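Local coordinates for dihydrodipicolinate synthase (Bacillus clausii KSM-K16, PDB 3E96), which probably catalyses, as a DapA-family lyase, the formation of 4-hydroxy-tetrahydrodipicolinate, at residues E197-F211 against Q221-N233. Numbering follows the deposited sequence.
Sequences EKWAPFFWHAGAKGF and QKAVEMLEALRNN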
loop_
_atom_site.group_PDB
_atom_site.type_symbol
_atom_site.label_atom_id
_atom_site.label_comp_id
_atom_site.label_asym_id
_atom_site.label_seq_id
_atom_site.Cartn_x
_atom_site.Cartn_y
_atom_site.Cartn_z
ATOM N N GLU B 197 17.935 -10.317 -9.221
ATOM C CA GLU B 197 18.976 -10.579 -10.208
ATOM C C GLU B 197 19.273 -9.552 -11.294
ATOM O O GLU B 197 20.430 -9.398 -11.679
ATOM C CB GLU B 197 18.745 -11.957 -10.842
ATOM C CG GLU B 197 18.978 -13.113 -9.859
ATOM C CD GLU B 197 17.717 -13.566 -9.139
ATOM O OE1 GLU B 197 16.759 -12.772 -9.026
ATOM O OE2 GLU B 197 17.689 -14.728 -8.673
ATOM N N LYS B 198 18.261 -8.854 -11.801
ATOM C CA LYS B 198 18.525 -7.862 -12.843
ATOM C C LYS B 198 19.442 -6.765 -12.305
ATOM O O LYS B 198 20.304 -6.251 -13.016
ATOM C CB LYS B 198 17.220 -7.228 -13.342
ATOM C CG LYS B 198 17.435 -6.091 -14.348
ATOM C CD LYS B 198 16.122 -5.559 -14.906
ATOM C CE LYS B 198 16.365 -4.386 -15.850
ATOM N NZ LYS B 198 15.096 -3.787 -16.351
ATOM N N TRP B 199 19.266 -6.424 -11.035
ATOM C CA TRP B 199 20.054 -5.358 -10.430
ATOM C C TRP B 199 21.219 -5.785 -9.543
ATOM O O TRP B 199 22.101 -4.978 -9.244
ATOM C CB TRP B 199 19.121 -4.431 -9.636
ATOM C CG TRP B 199 18.161 -3.702 -10.522
ATOM C CD1 TRP B 199 16.921 -4.116 -10.916
ATOM C CD2 TRP B 199 18.400 -2.458 -11.186
ATOM N NE1 TRP B 199 16.373 -3.203 -11.791
ATOM C CE2 TRP B 199 17.262 -2.177 -11.973
ATOM C CE3 TRP B 199 19.470 -1.553 -11.194
ATOM C CZ2 TRP B 199 17.162 -1.025 -12.762
ATOM C CZ3 TRP B 199 19.371 -0.407 -11.980
ATOM C CH2 TRP B 199 18.224 -0.156 -12.753
ATOM N N ALA B 200 21.231 -7.050 -9.139
ATOM C CA ALA B 200 22.274 -7.568 -8.257
ATOM C C ALA B 200 23.723 -7.285 -8.665
ATOM O O ALA B 200 24.535 -6.904 -7.824
ATOM C CB ALA B 200 22.076 -9.080 -8.054
ATOM N N PRO B 201 24.079 -7.476 -9.949
ATOM C CA PRO B 201 25.472 -7.207 -10.332
ATOM C C PRO B 201 25.903 -5.761 -10.079
ATOM O O PRO B 201 27.018 -5.502 -9.621
ATOM C CB PRO B 201 25.502 -7.569 -11.819
ATOM C CG PRO B 201 24.434 -8.629 -11.933
ATOM C CD PRO B 201 23.326 -8.064 -11.071
ATOM N N PHE B 202 25.013 -4.828 -10.383
ATOM C CA PHE B 202 25.290 -3.409 -10.202
ATOM C C PHE B 202 25.365 -3.037 -8.720
ATOM O O PHE B 202 26.262 -2.303 -8.300
ATOM C CB PHE B 202 24.212 -2.605 -10.921
ATOM C CG PHE B 202 24.043 -2.998 -12.366
ATOM C CD1 PHE B 202 24.937 -2.545 -13.336
ATOM C CD2 PHE B 202 23.019 -3.865 -12.748
ATOM C CE1 PHE B 202 24.821 -2.949 -14.666
ATOM C CE2 PHE B 202 22.890 -4.281 -14.082
ATOM C CZ PHE B 202 23.793 -3.823 -15.042
ATOM N N PHE B 203 24.424 -3.539 -7.931
ATOM C CA PHE B 203 24.429 -3.272 -6.497
ATOM C C PHE B 203 25.667 -3.903 -5.866
ATOM O O PHE B 203 26.283 -3.318 -4.977
ATOM C CB PHE B 203 23.186 -3.867 -5.820
ATOM C CG PHE B 203 21.981 -2.982 -5.857
ATOM C CD1 PHE B 203 21.406 -2.613 -7.069
ATOM C CD2 PHE B 203 21.401 -2.531 -4.669
ATOM C CE1 PHE B 203 20.265 -1.807 -7.102
ATOM C CE2 PHE B 203 20.262 -1.726 -4.687
ATOM C CZ PHE B 203 19.691 -1.361 -5.908
ATOM N N TRP B 204 26.029 -5.101 -6.325
ATOM C CA TRP B 204 27.186 -5.802 -5.768
ATOM C C TRP B 204 28.452 -4.969 -5.910
ATOM O O TRP B 204 29.215 -4.816 -4.953
ATOM C CB TRP B 204 27.369 -7.162 -6.451
ATOM C CG TRP B 204 28.277 -8.090 -5.697
ATOM C CD1 TRP B 204 29.643 -8.124 -5.739
ATOM C CD2 TRP B 204 27.879 -9.099 -4.759
ATOM N NE1 TRP B 204 30.119 -9.095 -4.885
ATOM C CE2 TRP B 204 29.058 -9.706 -4.271
ATOM C CE3 TRP B 204 26.639 -9.547 -4.285
ATOM C CZ2 TRP B 204 29.031 -10.742 -3.327
ATOM C CZ3 TRP B 204 26.614 -10.578 -3.347
ATOM C CH2 TRP B 204 27.803 -11.162 -2.880
ATOM N N HIS B 205 28.668 -4.431 -7.108
ATOM C CA HIS B 205 29.832 -3.593 -7.378
ATOM C C HIS B 205 29.833 -2.367 -6.463
ATOM O O HIS B 205 30.892 -1.886 -6.052
ATOM C CB HIS B 205 29.822 -3.139 -8.841
ATOM C CG HIS B 205 30.832 -2.079 -9.154
ATOM N ND1 HIS B 205 32.189 -2.321 -9.166
ATOM C CD2 HIS B 205 30.683 -0.764 -9.442
ATOM C CE1 HIS B 205 32.832 -1.202 -9.450
ATOM N NE2 HIS B 205 31.941 -0.243 -9.622
ATOM N N ALA B 206 28.641 -1.873 -6.145
ATOM C CA ALA B 206 28.493 -0.697 -5.294
ATOM C C ALA B 206 28.533 -0.965 -3.785
ATOM O O ALA B 206 28.526 -0.018 -2.991
ATOM C CB ALA B 206 27.205 0.044 -5.657
ATOM N N GLY B 207 28.558 -2.231 -3.377
ATOM C CA GLY B 207 28.633 -2.517 -1.950
ATOM C C GLY B 207 27.703 -3.567 -1.364
ATOM O O GLY B 207 27.879 -3.967 -0.210
ATOM N N ALA B 208 26.716 -4.016 -2.131
ATOM C CA ALA B 208 25.783 -5.024 -1.627
ATOM C C ALA B 208 26.476 -6.382 -1.542
ATOM O O ALA B 208 27.347 -6.686 -2.355
ATOM C CB ALA B 208 24.565 -5.118 -2.542
ATOM N N LYS B 209 26.086 -7.199 -0.565
ATOM C CA LYS B 209 26.684 -8.520 -0.408
ATOM C C LYS B 209 25.635 -9.625 -0.383
ATOM O O LYS B 209 25.898 -10.742 0.063
ATOM C CB LYS B 209 27.539 -8.572 0.862
ATOM C CG LYS B 209 28.778 -7.693 0.781
ATOM C CD LYS B 209 29.592 -7.751 2.059
ATOM C CE LYS B 209 30.828 -6.875 1.946
ATOM N NZ LYS B 209 31.679 -6.969 3.162
ATOM N N GLY B 210 24.446 -9.299 -0.876
ATOM C CA GLY B 210 23.364 -10.263 -0.932
ATOM C C GLY B 210 22.272 -9.698 -1.819
ATOM O O GLY B 210 22.328 -8.528 -2.198
ATOM N N PHE B 211 21.291 -10.520 -2.172
ATOM C CA PHE B 211 20.183 -10.053 -2.995
ATOM C C PHE B 211 18.958 -10.941 -2.814
ATOM O O PHE B 211 19.072 -12.109 -2.441
ATOM C CB PHE B 211 20.598 -9.966 -4.481
ATOM C CG PHE B 211 21.002 -11.283 -5.105
ATOM C CD1 PHE B 211 20.048 -12.134 -5.654
ATOM C CD2 PHE B 211 22.345 -11.645 -5.182
ATOM C CE1 PHE B 211 20.420 -13.325 -6.274
ATOM C CE2 PHE B 211 22.735 -12.834 -5.798
ATOM C CZ PHE B 211 21.769 -13.678 -6.348
ATOM N N GLN B 221 18.965 -22.795 -8.890
ATOM C CA GLN B 221 20.349 -22.966 -9.322
ATOM C C GLN B 221 20.873 -21.761 -10.109
ATOM O O GLN B 221 22.064 -21.450 -10.053
ATOM C CB GLN B 221 20.503 -24.246 -10.158
ATOM C CG GLN B 221 19.948 -24.177 -11.577
ATOM C CD GLN B 221 18.437 -24.356 -11.663
ATOM O OE1 GLN B 221 17.867 -24.310 -12.755
ATOM N NE2 GLN B 221 17.782 -24.565 -10.518
ATOM N N LYS B 222 19.994 -21.082 -10.842
ATOM C CA LYS B 222 20.414 -19.909 -11.608
ATOM C C LYS B 222 20.790 -18.775 -10.666
ATOM O O LYS B 222 21.752 -18.044 -10.912
ATOM C CB LYS B 222 19.303 -19.441 -12.552
ATOM C CG LYS B 222 19.091 -20.337 -13.760
ATOM C CD LYS B 222 18.061 -19.746 -14.712
ATOM C CE LYS B 222 17.889 -20.620 -15.951
ATOM N NZ LYS B 222 19.152 -20.731 -16.737
ATOM N N ALA B 223 20.023 -18.627 -9.588
ATOM C CA ALA B 223 20.290 -17.588 -8.606
ATOM C C ALA B 223 21.612 -17.903 -7.919
ATOM O O ALA B 223 22.438 -17.015 -7.699
ATOM C CB ALA B 223 19.160 -17.531 -7.580
ATOM N N VAL B 224 21.810 -19.177 -7.586
ATOM C CA VAL B 224 23.039 -19.607 -6.929
ATOM C C VAL B 224 24.249 -19.345 -7.821
ATOM O O VAL B 224 25.301 -18.932 -7.341
ATOM C CB VAL B 224 22.989 -21.114 -6.563
ATOM C CG1 VAL B 224 24.347 -21.570 -6.038
ATOM C CG2 VAL B 224 21.927 -21.350 -5.496
ATOM N N GLU B 225 24.098 -19.582 -9.121
ATOM C CA GLU B 225 25.199 -19.351 -10.051
ATOM C C GLU B 225 25.615 -17.882 -10.036
ATOM O O GLU B 225 26.807 -17.574 -10.078
ATOM C CB GLU B 225 24.800 -19.747 -11.475
ATOM C CG GLU B 225 24.388 -21.199 -11.632
ATOM C CD GLU B 225 24.047 -21.553 -13.069
ATOM O OE1 GLU B 225 23.388 -22.597 -13.286
ATOM O OE2 GLU B 225 24.444 -20.793 -13.981
ATOM N N MET B 226 24.638 -16.978 -9.974
ATOM C CA MET B 226 24.947 -15.551 -9.957
ATOM C C MET B 226 25.676 -15.178 -8.677
ATOM O O MET B 226 26.653 -14.433 -8.716
ATOM C CB MET B 226 23.675 -14.693 -10.085
ATOM C CG MET B 226 23.964 -13.175 -10.069
ATOM S SD MET B 226 22.536 -12.067 -10.364
ATOM C CE MET B 226 22.511 -12.064 -12.185
ATOM N N LEU B 227 25.198 -15.688 -7.543
ATOM C CA LEU B 227 25.824 -15.382 -6.260
ATOM C C LEU B 227 27.272 -15.852 -6.235
ATOM O O LEU B 227 28.160 -15.125 -5.800
ATOM C CB LEU B 227 25.068 -16.049 -5.105
ATOM C CG LEU B 227 25.667 -15.805 -3.713
ATOM C CD1 LEU B 227 25.478 -14.342 -3.314
ATOM C CD2 LEU B 227 25.002 -16.721 -2.690
ATOM N N GLU B 228 27.509 -17.072 -6.703
ATOM C CA GLU B 228 28.864 -17.608 -6.698
ATOM C C GLU B 228 29.783 -16.827 -7.634
ATOM O O GLU B 228 30.926 -16.538 -7.283
ATOM C CB GLU B 228 28.839 -19.089 -7.067
ATOM C CG GLU B 228 27.898 -19.887 -6.172
ATOM C CD GLU B 228 28.076 -21.382 -6.302
ATOM O OE1 GLU B 228 28.186 -21.873 -7.444
ATOM O OE2 GLU B 228 28.092 -22.068 -5.257
ATOM N N ALA B 229 29.279 -16.474 -8.814
ATOM C CA ALA B 229 30.068 -15.713 -9.778
ATOM C C ALA B 229 30.445 -14.359 -9.180
ATOM O O ALA B 229 31.588 -13.917 -9.295
ATOM C CB ALA B 229 29.276 -15.515 -11.075
ATOM N N LEU B 230 29.481 -13.705 -8.539
ATOM C CA LEU B 230 29.733 -12.406 -7.924
ATOM C C LEU B 230 30.775 -12.529 -6.814
ATOM O O LEU B 230 31.706 -11.731 -6.730
ATOM C CB LEU B 230 28.434 -11.828 -7.351
ATOM C CG LEU B 230 27.394 -11.330 -8.364
ATOM C CD1 LEU B 230 26.077 -11.023 -7.659
ATOM C CD2 LEU B 230 27.924 -10.082 -9.063
ATOM N N ARG B 231 30.608 -13.533 -5.959
ATOM C CA ARG B 231 31.535 -13.748 -4.856
ATOM C C ARG B 231 32.945 -14.067 -5.345
ATOM O O ARG B 231 33.923 -13.697 -4.701
ATOM C CB ARG B 231 31.028 -14.878 -3.955
ATOM C CG ARG B 231 29.882 -14.475 -3.032
ATOM C CD ARG B 231 29.369 -15.672 -2.259
ATOM N NE ARG B 231 28.464 -15.297 -1.175
ATOM C CZ ARG B 231 27.843 -16.175 -0.395
ATOM N NH1 ARG B 231 28.026 -17.473 -0.582
ATOM N NH2 ARG B 231 27.047 -15.759 0.581
ATOM N N ASN B 232 33.051 -14.753 -6.479
ATOM C CA ASN B 232 34.359 -15.107 -7.026
ATOM C C ASN B 232 34.933 -14.004 -7.901
ATOM O O ASN B 232 36.042 -14.131 -8.420
ATOM C CB ASN B 232 34.273 -16.389 -7.855
ATOM C CG ASN B 232 33.875 -17.591 -7.032
ATOM O OD1 ASN B 232 34.249 -17.708 -5.867
ATOM N ND2 ASN B 232 33.124 -18.501 -7.639
ATOM N N ASN B 233 34.177 -12.925 -8.071
ATOM C CA ASN B 233 34.617 -11.816 -8.905
ATOM C C ASN B 233 34.890 -12.296 -10.324
ATOM O O ASN B 233 35.796 -11.805 -10.999
ATOM C CB ASN B 233 35.871 -11.171 -8.318
ATOM C CG ASN B 233 35.604 -10.498 -6.988
ATOM O OD1 ASN B 233 34.792 -9.577 -6.902
ATOM N ND2 ASN B 233 36.281 -10.955 -5.943
HETATM O O HOH W 1 32.814 -9.872 -4.369
HETATM O O HOH W 2 28.130 -12.613 0.039
#
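Ala223 opens the contact twice: its CB lies 3.3 Å from Glu197 OE2, and its carbonyl O sits in the plane of the Phe211 ring, at the edge. That oxygen also accepts the helical bond from Leu227 N; Glu197 OE2 is hydrogen-bonded to Ser213. One turn on, Met226 enters the groove between Glu197, Ala200 and Pro201. Its chain is extended until the last torsion (chi3 -84°) bends the methyl aside, bringing Met226 CE to 3.4 Å from Glu197 O, with Pro201 CG also in contact. The sulfur Met226 SD stands 4.8 Å from the Phe211 ring centroid, a Met-aromatic contact over the face but not close to it. Leu227 bridges both aromatic residues through one methyl, CD1, which reaches Trp204 CZ3 and Phe211 CE2. Leu230 lies over one face of the indole: its CB is 3.8 Å from the centroid of the Trp204 five-membered ring, 12° off its normal, a CH-pi contact, while CD1 meets CE3. On the opposite face Ala208 O and Lys209 CA lie nearer the rim. At the indole edge, Trp204 NE1 donates to an in-plane water (2.9 Å) that is also hydrogen-bonded to Leu230 O. Replacing Trp204 by an alanine would probably leave Leu230 without its aromatic platform and this water without its indole donor. Arg231 lays CG 3.8 Å from Trp204 CZ2; its NE reaches Lys209 O through a second water, and NH2 bonds to Glu13 O. In this TIM barrel, helices 200-206 and 220-231 run side by side at 28°, their segment axes 11.0 Å apart. Phe211, on the eighth strand 210-213, packs against helix 220-231, while helix 235-252 touches Pro201 and Leu230 through Trp242 and Val238.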